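Local atomic coordinates of chymotrypsin-like serine protease (Equine arteritis virus, PDB entry 1MBM), a protein that probably processes the viral replicase polyprotein as a chymotrypsin-like serine endopeptidase that carries an alpha/beta C-terminal extension. Residues A87-A92 with A137-P142; V27-S32 with L77-P82; A48-T53 with S68-N73. All coordinates share one frame; numbering follows the deposited sequence.

Overall arrangement
From the N terminus, strand 25-31 carries the first half of contact 2, and strand 48-57 follows with the first half of contact 3. The loop after strand 60-65 then closes contact 3 at 68-73, nested inside the larger loop that contact 2 closes at 77-82. Contact 1 comes afterwards, in series: it opens on strand 85-91 and closes on strand 136-140, within the second barrel. Contact 3 thus fastens the loop to an end of the first barrel, contact 2 to that barrel's outer wall, and contact 1 joins two strands across the interior of the second barrel. Val-28 packs against Leu-52 and Leu-70, joining contacts 2 and 3, while Phe-79 meets Pro-142, joining contacts 2 and 1.

Contact 1: A87-A92 with A137-P142; sequences ASWCTA and AYVTTP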
loop_
_atom_site.group_PDB
_atom_site.type_symbol
_atom_site.label_atom_id
_atom_site.label_comp_id
_atom_site.label_asym_id
_atom_site.label_seq_id
_atom_site.Cartn_x
_atom_site.Cartn_y
_atom_site.Cartn_z
ATOM N N ALA A 87 8.029 -2.802 2.110
ATOM C CA ALA A 87 6.713 -3.258 1.696
ATOM C C ALA A 87 6.541 -2.854 0.245
ATOM O O ALA A 87 7.193 -1.920 -0.230
ATOM C CB ALA A 87 5.611 -2.656 2.565
ATOM N N SER A 88 5.695 -3.578 -0.471
ATOM C CA SER A 88 5.454 -3.277 -1.867
ATOM C C SER A 88 4.088 -2.641 -2.015
ATOM O O SER A 88 3.091 -3.187 -1.538
ATOM C CB SER A 88 5.522 -4.554 -2.722
ATOM O OG SER A 88 6.833 -5.107 -2.774
ATOM N N TRP A 89 4.069 -1.467 -2.642
ATOM C CA TRP A 89 2.851 -0.776 -3.021
ATOM C C TRP A 89 2.560 -1.291 -4.424
ATOM O O TRP A 89 3.311 -1.011 -5.351
ATOM C CB TRP A 89 3.086 0.743 -3.086
ATOM C CG TRP A 89 2.837 1.480 -1.789
ATOM C CD1 TRP A 89 1.839 2.380 -1.537
ATOM C CD2 TRP A 89 3.615 1.409 -0.590
ATOM N NE1 TRP A 89 1.933 2.852 -0.248
ATOM C CE2 TRP A 89 3.013 2.272 0.358
ATOM C CE3 TRP A 89 4.748 0.681 -0.203
ATOM C CZ2 TRP A 89 3.516 2.444 1.646
ATOM C CZ3 TRP A 89 5.241 0.847 1.085
ATOM C CH2 TRP A 89 4.623 1.720 1.995
ATOM N N CYS A 90 1.483 -2.054 -4.573
ATOM C CA CYS A 90 1.175 -2.707 -5.844
ATOM C C CYS A 90 0.352 -1.814 -6.757
ATOM O O CYS A 90 -0.864 -1.979 -6.862
ATOM C CB CYS A 90 0.450 -4.034 -5.598
ATOM S SG CYS A 90 1.336 -5.145 -4.462
ATOM N N THR A 91 1.014 -0.871 -7.419
ATOM C CA THR A 91 0.292 0.058 -8.282
ATOM C C THR A 91 0.002 -0.551 -9.645
ATOM O O THR A 91 0.521 -1.613 -10.001
ATOM C CB THR A 91 1.067 1.385 -8.456
ATOM O OG1 THR A 91 2.083 1.238 -9.459
ATOM C CG2 THR A 91 1.838 1.728 -7.197
ATOM N N ALA A 92 -0.817 0.143 -10.420
ATOM C CA ALA A 92 -1.149 -0.317 -11.763
ATOM C C ALA A 92 0.014 -0.196 -12.756
ATOM O O ALA A 92 -0.092 -0.653 -13.892
ATOM C CB ALA A 92 -2.351 0.412 -12.266
ATOM N N ALA A 137 3.865 8.469 2.921
ATOM C CA ALA A 137 2.699 7.686 2.542
ATOM C C ALA A 137 1.822 7.432 3.767
ATOM O O ALA A 137 2.318 7.364 4.883
ATOM C CB ALA A 137 3.140 6.350 1.924
ATOM N N TYR A 138 0.516 7.311 3.558
ATOM C CA TYR A 138 -0.384 6.930 4.635
ATOM C C TYR A 138 -1.085 5.656 4.176
ATOM O O TYR A 138 -1.541 5.575 3.033
ATOM C CB TYR A 138 -1.389 8.038 4.948
ATOM C CG TYR A 138 -0.758 9.366 5.289
ATOM C CD1 TYR A 138 -0.098 9.559 6.497
ATOM C CD2 TYR A 138 -0.827 10.438 4.400
ATOM C CE1 TYR A 138 0.489 10.780 6.808
ATOM C CE2 TYR A 138 -0.251 11.666 4.704
ATOM C CZ TYR A 138 0.400 11.832 5.908
ATOM O OH TYR A 138 0.961 13.054 6.211
ATOM N N VAL A 139 -1.129 4.652 5.050
ATOM C CA VAL A 139 -1.702 3.354 4.713
ATOM C C VAL A 139 -2.792 2.950 5.708
ATOM O O VAL A 139 -2.604 3.046 6.909
ATOM C CB VAL A 139 -0.605 2.270 4.697
ATOM C CG1 VAL A 139 -1.205 0.859 4.538
ATOM C CG2 VAL A 139 0.451 2.570 3.604
ATOM N N THR A 140 -3.935 2.493 5.217
ATOM C CA THR A 140 -4.997 2.095 6.128
ATOM C C THR A 140 -5.073 0.582 6.217
ATOM O O THR A 140 -5.178 -0.083 5.186
ATOM C CB THR A 140 -6.349 2.647 5.659
ATOM O OG1 THR A 140 -6.336 4.086 5.708
ATOM C CG2 THR A 140 -7.450 2.252 6.649
ATOM N N THR A 141 -5.035 0.033 7.435
ATOM C CA THR A 141 -5.180 -1.415 7.611
ATOM C C THR A 141 -6.652 -1.852 7.521
ATOM O O THR A 141 -7.560 -1.020 7.615
ATOM C CB THR A 141 -4.617 -1.848 8.975
ATOM O OG1 THR A 141 -5.532 -1.459 10.010
ATOM C CG2 THR A 141 -3.323 -1.107 9.293
ATOM N N PRO A 142 -6.912 -3.145 7.315
ATOM C CA PRO A 142 -8.299 -3.640 7.286
ATOM C C PRO A 142 -9.146 -3.312 8.529
ATOM O O PRO A 142 -10.369 -3.297 8.425
ATOM C CB PRO A 142 -8.136 -5.166 7.099
ATOM C CG PRO A 142 -6.679 -5.440 7.330
ATOM C CD PRO A 142 -5.949 -4.206 6.957
#
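The indole of Trp-89 meets Ala-137 and Val-139 chiefly through CZ2 of its six-membered ring, and both methyl groups approach that ring obliquely. Val-139 is the nearer, with CG2 3.6 Å from Trp-89 CZ2; Ala-137 CB lies 3.9 Å from the same Trp-89 CZ2. The valine methyl also reaches along the ring toward the pyrrole part, since Val-139 CG2 stands 4.1 Å from Trp-89 NE1. At another part of the rim a carbonyl oxygen of the tryptophan's own strand, Ala-87 O, lies in the ring plane, 3.6 Å from Trp-89 CE3. The ring of His-128 also meets the indole, with the two planes at about 70°.

The two strands are well separated here, the CA atoms of Trp-89 and Val-139 being 9.9 Å apart. The long, flat tryptophan side chain spans about half of that interval, and the alanine and valine methyls meet it from the other strand. Small residues suit the space left: the alanine offers one methyl, and in the branched valine chi1 of 172° puts CG1 anti to the backbone N and leaves CG2, beside that N, to face the indole. The three residues are buried, and the closest contacts are carbon to carbon. Val-118, on strand 117-120, touches both Trp-89 and Val-139 and so joins the same cluster. Tyr-138, between the two small residues, starts out away from strand 85-91, as expected for neighbours along an extended strand, and its OH is hydrogen-bonded to Asn-132 ND2.

Strands 85-91 and 136-140 are not bonded to each other but are linked through 117-120 and 123-132 in one antiparallel sheet. Side chains meeting across the interior of such a curled sheet are characteristic of the hydrophobic core of the C-terminal β-barrel in chymotrypsin-like proteases.

Contact 2: V27-S32 with L77-P82; sequences VVLTAS and LHFAQP
Val-27 and Leu-77 meet through the torsions of the leucine: its CG, anti to the backbone N (chi1 -178°), aims the side chain at the valine, and chi2 of 56° then turns Leu-77 CD2 onto Val-27 CG1 at 3.8 Å. The two side chains cross at about a right angle. Leu-29 is built differently. Its CD1 continues the chain in the extended form (chi2 177°), and this reach takes it to Phe-79, whose ring comes from the opposite direction. Leu-29 CD1 stops 4.0 Å from Phe-79 CE1, at the ring edge and near its plane. The other branch of Leu-77 completes the group, with Leu-77 CD1 4.2 Å from Leu-29 CD1. Within the loop, Leu-77 CG sits 4.2 Å above one face of the Phe-79 ring, displaced toward its rim.

Strand 25-31 belongs to the first barrel of the chymotrypsin-like fold, and segment 77-82 lies in the connection that leads from it to the second. Val-27 and Leu-29 face this connection, whereas Val-28 starts out the other way and packs on Leu-52 and Leu-70. Val-124, on strand 123-132 of the second barrel, touches Leu-29, Leu-77 and Phe-79, so these apolar residues form part of the seam between the barrels. Branched and aromatic residues suit it because they present carbon on several sides and need no polar partner. Just past the strand, Ser-32 opens the short helix 32-35 and precedes His-33, which with Asp-59 and Ser-114 has a charge-relay geometry consistent with the Ser-His-Asp triad of this family; Ser-32 OG is hydrogen-bonded to Gly-58 O, next to that aspartate.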
loop_
_atom_site.group_PDB
_atom_site.type_symbol
_atom_site.label_atom_id
_atom_site.label_comp_id
_atom_site.label_asym_id
_atom_site.label_seq_id
_atom_site.Cartn_x
_atom_site.Cartn_y
_atom_site.Cartn_z
ATOM N N VAL A 27 -12.317 -11.468 -3.698
ATOM C CA VAL A 27 -12.264 -10.247 -2.905
ATOM C C VAL A 27 -11.551 -9.118 -3.636
ATOM O O VAL A 27 -10.475 -9.312 -4.202
ATOM C CB VAL A 27 -11.545 -10.496 -1.565
ATOM C CG1 VAL A 27 -11.589 -9.245 -0.685
ATOM C CG2 VAL A 27 -12.170 -11.674 -0.845
ATOM N N VAL A 28 -12.152 -7.936 -3.611
ATOM C CA VAL A 28 -11.574 -6.769 -4.266
ATOM C C VAL A 28 -11.302 -5.665 -3.241
ATOM O O VAL A 28 -12.218 -5.183 -2.596
ATOM C CB VAL A 28 -12.526 -6.243 -5.376
ATOM C CG1 VAL A 28 -11.963 -4.969 -6.040
ATOM C CG2 VAL A 28 -12.802 -7.340 -6.418
ATOM N N LEU A 29 -10.052 -5.244 -3.118
ATOM C CA LEU A 29 -9.683 -4.169 -2.185
ATOM C C LEU A 29 -9.312 -2.874 -2.892
ATOM O O LEU A 29 -8.715 -2.903 -3.960
ATOM C CB LEU A 29 -8.481 -4.576 -1.344
ATOM C CG LEU A 29 -8.555 -5.923 -0.643
ATOM C CD1 LEU A 29 -7.241 -6.194 0.100
ATOM C CD2 LEU A 29 -9.761 -5.980 0.296
ATOM N N THR A 30 -9.639 -1.748 -2.266
ATOM C CA THR A 30 -9.284 -0.419 -2.766
ATOM C C THR A 30 -9.486 0.562 -1.608
ATOM O O THR A 30 -9.700 0.134 -0.459
ATOM C CB THR A 30 -10.126 -0.025 -4.040
ATOM O OG1 THR A 30 -9.631 1.189 -4.622
ATOM C CG2 THR A 30 -11.592 0.306 -3.686
ATOM N N ALA A 31 -9.378 1.857 -1.895
ATOM C CA ALA A 31 -9.546 2.895 -0.879
ATOM C C ALA A 31 -10.976 3.439 -0.881
ATOM O O ALA A 31 -11.563 3.651 -1.941
ATOM C CB ALA A 31 -8.554 4.028 -1.100
ATOM N N SER A 32 -11.517 3.689 0.305
ATOM C CA SER A 32 -12.885 4.209 0.424
ATOM C C SER A 32 -13.101 5.546 -0.296
ATOM O O SER A 32 -14.142 5.759 -0.912
ATOM C CB SER A 32 -13.276 4.339 1.895
ATOM O OG SER A 32 -13.083 3.104 2.565
ATOM N N LEU A 77 -5.930 -14.447 -0.314
ATOM C CA LEU A 77 -5.860 -13.242 0.510
ATOM C C LEU A 77 -5.443 -13.564 1.934
ATOM O O LEU A 77 -6.133 -14.317 2.615
ATOM C CB LEU A 77 -7.221 -12.535 0.544
ATOM C CG LEU A 77 -7.301 -11.228 1.342
ATOM C CD1 LEU A 77 -6.270 -10.227 0.851
ATOM C CD2 LEU A 77 -8.692 -10.608 1.272
ATOM N N HIS A 78 -4.319 -13.001 2.376
ATOM C CA HIS A 78 -3.894 -13.113 3.768
ATOM C C HIS A 78 -3.710 -11.698 4.318
ATOM O O HIS A 78 -3.029 -10.881 3.709
ATOM C CB HIS A 78 -2.564 -13.873 3.906
ATOM C CG HIS A 78 -2.592 -15.265 3.356
ATOM N ND1 HIS A 78 -3.328 -16.279 3.930
ATOM C CD2 HIS A 78 -1.961 -15.815 2.289
ATOM C CE1 HIS A 78 -3.157 -17.390 3.236
ATOM N NE2 HIS A 78 -2.332 -17.135 2.236
ATOM N N PHE A 79 -4.343 -11.392 5.442
ATOM C CA PHE A 79 -4.103 -10.120 6.104
ATOM C C PHE A 79 -3.018 -10.344 7.157
ATOM O O PHE A 79 -2.956 -11.418 7.768
ATOM C CB PHE A 79 -5.377 -9.596 6.760
ATOM C CG PHE A 79 -6.368 -9.000 5.790
ATOM C CD1 PHE A 79 -5.935 -8.342 4.661
ATOM C CD2 PHE A 79 -7.734 -9.103 6.018
ATOM C CE1 PHE A 79 -6.853 -7.776 3.755
ATOM C CE2 PHE A 79 -8.649 -8.554 5.134
ATOM C CZ PHE A 79 -8.210 -7.890 4.000
ATOM N N ALA A 80 -2.162 -9.348 7.364
ATOM C CA ALA A 80 -1.128 -9.440 8.398
ATOM C C ALA A 80 -0.849 -8.079 9.018
ATOM O O ALA A 80 -0.993 -7.039 8.367
ATOM C CB ALA A 80 0.165 -10.043 7.843
ATOM N N GLN A 81 -0.438 -8.096 10.279
ATOM C CA GLN A 81 -0.090 -6.881 10.994
ATOM C C GLN A 81 1.132 -6.257 10.318
ATOM O O GLN A 81 1.953 -6.968 9.735
ATOM C CB GLN A 81 0.223 -7.202 12.468
ATOM C CG GLN A 81 1.662 -7.623 12.733
ATOM C CD GLN A 81 2.046 -7.532 14.208
ATOM O OE1 GLN A 81 1.405 -8.143 15.053
ATOM N NE2 GLN A 81 3.093 -6.770 14.509
ATOM N N PRO A 82 1.224 -4.933 10.335
ATOM C CA PRO A 82 2.401 -4.258 9.787
ATOM C C PRO A 82 3.663 -4.663 10.540
ATOM O O PRO A 82 3.668 -4.758 11.766
ATOM C CB PRO A 82 2.096 -2.775 10.026
ATOM C CG PRO A 82 1.047 -2.776 11.109
ATOM C CD PRO A 82 0.210 -3.971 10.803
#

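Contact 3: A48-T53 with S68-N73; sequences AMLTLT and SELPGN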
loop_
_atom_site.group_PDB
_atom_site.type_symbol
_atom_site.label_atom_id
_atom_site.label_comp_id
_atom_site.label_asym_id
_atom_site.label_seq_id
_atom_site.Cartn_x
_atom_site.Cartn_y
_atom_site.Cartn_z
ATOM N N ALA A 48 -11.976 -7.671 -18.046
ATOM C CA ALA A 48 -13.147 -7.647 -17.182
ATOM C C ALA A 48 -13.459 -6.254 -16.649
ATOM O O ALA A 48 -12.567 -5.541 -16.207
ATOM C CB ALA A 48 -12.967 -8.621 -16.027
ATOM N N MET A 49 -14.732 -5.880 -16.714
ATOM C CA MET A 49 -15.222 -4.625 -16.156
ATOM C C MET A 49 -16.425 -5.004 -15.301
ATOM O O MET A 49 -17.383 -5.607 -15.801
ATOM C CB MET A 49 -15.617 -3.627 -17.256
ATOM C CG MET A 49 -16.041 -2.265 -16.707
ATOM S SD MET A 49 -16.550 -1.033 -17.939
ATOM C CE MET A 49 -17.697 -1.976 -18.917
ATOM N N LEU A 50 -16.367 -4.670 -14.017
ATOM C CA LEU A 50 -17.383 -5.091 -13.060
ATOM C C LEU A 50 -17.665 -3.987 -12.049
ATOM O O LEU A 50 -16.741 -3.398 -11.491
ATOM C CB LEU A 50 -16.874 -6.344 -12.322
ATOM C CG LEU A 50 -17.760 -7.131 -11.350
ATOM C CD1 LEU A 50 -19.064 -7.556 -12.009
ATOM C CD2 LEU A 50 -17.027 -8.353 -10.818
ATOM N N THR A 51 -18.938 -3.693 -11.828
ATOM C CA THR A 51 -19.319 -2.690 -10.845
ATOM C C THR A 51 -19.522 -3.408 -9.512
ATOM O O THR A 51 -20.146 -4.465 -9.467
ATOM C CB THR A 51 -20.583 -1.958 -11.289
ATOM O OG1 THR A 51 -20.329 -1.313 -12.540
ATOM C CG2 THR A 51 -20.868 -0.793 -10.369
ATOM N N LEU A 52 -18.971 -2.847 -8.438
ATOM C CA LEU A 52 -19.036 -3.473 -7.123
ATOM C C LEU A 52 -19.500 -2.538 -6.000
ATOM O O LEU A 52 -19.361 -1.329 -6.102
ATOM C CB LEU A 52 -17.650 -3.981 -6.757
ATOM C CG LEU A 52 -16.986 -4.873 -7.803
ATOM C CD1 LEU A 52 -15.469 -4.759 -7.729
ATOM C CD2 LEU A 52 -17.437 -6.284 -7.612
ATOM N N THR A 53 -20.026 -3.134 -4.929
ATOM C CA THR A 53 -20.422 -2.418 -3.712
ATOM C C THR A 53 -19.393 -2.762 -2.627
ATOM O O THR A 53 -18.997 -3.923 -2.500
ATOM C CB THR A 53 -21.846 -2.841 -3.286
ATOM O OG1 THR A 53 -22.807 -2.118 -4.069
ATOM C CG2 THR A 53 -22.167 -2.387 -1.877
ATOM N N SER A 68 -17.550 -16.669 -11.094
ATOM C CA SER A 68 -18.347 -16.553 -12.316
ATOM C C SER A 68 -18.515 -15.101 -12.779
ATOM O O SER A 68 -18.873 -14.841 -13.924
ATOM C CB SER A 68 -19.715 -17.212 -12.130
ATOM O OG SER A 68 -20.344 -16.754 -10.946
ATOM N N GLU A 69 -18.258 -14.157 -11.882
ATOM C CA GLU A 69 -18.372 -12.743 -12.208
ATOM C C GLU A 69 -17.018 -12.144 -12.542
ATOM O O GLU A 69 -16.914 -11.223 -13.356
ATOM C CB GLU A 69 -18.980 -11.988 -11.031
ATOM C CG GLU A 69 -20.440 -12.304 -10.798
ATOM C CD GLU A 69 -21.264 -12.060 -12.046
ATOM O OE1 GLU A 69 -21.177 -10.944 -12.608
ATOM O OE2 GLU A 69 -21.994 -12.979 -12.467
ATOM N N LEU A 70 -15.986 -12.670 -11.892
ATOM C CA LEU A 70 -14.620 -12.195 -12.066
ATOM C C LEU A 70 -13.673 -13.395 -12.024
ATOM O O LEU A 70 -13.023 -13.633 -11.008
ATOM C CB LEU A 70 -14.280 -11.217 -10.934
ATOM C CG LEU A 70 -13.027 -10.340 -10.941
ATOM C CD1 LEU A 70 -12.907 -9.564 -12.231
ATOM C CD2 LEU A 70 -13.060 -9.377 -9.747
ATOM N N PRO A 71 -13.620 -14.162 -13.115
ATOM C CA PRO A 71 -12.772 -15.359 -13.180
ATOM C C PRO A 71 -11.283 -15.060 -13.243
ATOM O O PRO A 71 -10.860 -14.037 -13.765
ATOM C CB PRO A 71 -13.217 -16.025 -14.491
ATOM C CG PRO A 71 -13.688 -14.892 -15.328
ATOM C CD PRO A 71 -14.403 -13.982 -14.352
ATOM N N GLY A 72 -10.490 -15.983 -12.724
ATOM C CA GLY A 72 -9.052 -15.832 -12.752
ATOM C C GLY A 72 -8.406 -16.532 -11.579
ATOM O O GLY A 72 -9.060 -16.837 -10.580
ATOM N N ASN A 73 -7.113 -16.790 -11.700
ATOM C CA ASN A 73 -6.383 -17.444 -10.629
ATOM C C ASN A 73 -5.832 -16.404 -9.662
ATOM O O ASN A 73 -4.620 -16.165 -9.605
ATOM C CB ASN A 73 -5.257 -18.303 -11.196
ATOM C CG ASN A 73 -4.806 -19.365 -10.227
ATOM O OD1 ASN A 73 -5.589 -19.837 -9.400
ATOM N ND2 ASN A 73 -3.538 -19.750 -10.319
#
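An extended strand, 48-53, passes an irregular loop, 68-73, coming nearest where the CA atoms of Ala-48 and Leu-70 are 7.0 Å apart, a gap bridged by side chains. Leu-50 does most of the touching, and its two methyls meet different parts of the loop. Leu-50 CD2 lies 3.8 Å from the carbonyl oxygen Glu-69 O and 4.0 Å from Leu-70 CB, so it rests on the loop backbone and on the root of the next side chain. Its other methyl, Leu-50 CD1, comes within 4.0 Å of Glu-69 OE1. The glutamate chain is bent at chi2 (-55°), which folds its carboxylate back beside the leucine; the two side chains cross at about a right angle. Glu-69 CB packs near Leu-50 CD2 while the bend brings OE1 alongside CD1, and a glutamate is tolerated here because the residue is exposed.

Strand 48-57 is one wall of the six-stranded antiparallel barrel that forms the N-terminal half of the chymotrypsin-like fold, and the loop folds over an end of that barrel. Leu-70 carries CG anti to its backbone N (chi1 -169°), and its branch CD1 reaches Ala-48 CB at 3.9 Å. Alanine is small enough to admit the leucine beside the strand. The same Leu-70 also touches Leu-43, Thr-65, Val-26 and Val-28, residues of three other barrel strands, and its buried isobutyl group therefore closes over the apolar interior. Its carbonyl oxygen accepts a hydrogen bond from Trp-74 NE1, linking Leu-70 to the indole four residues on.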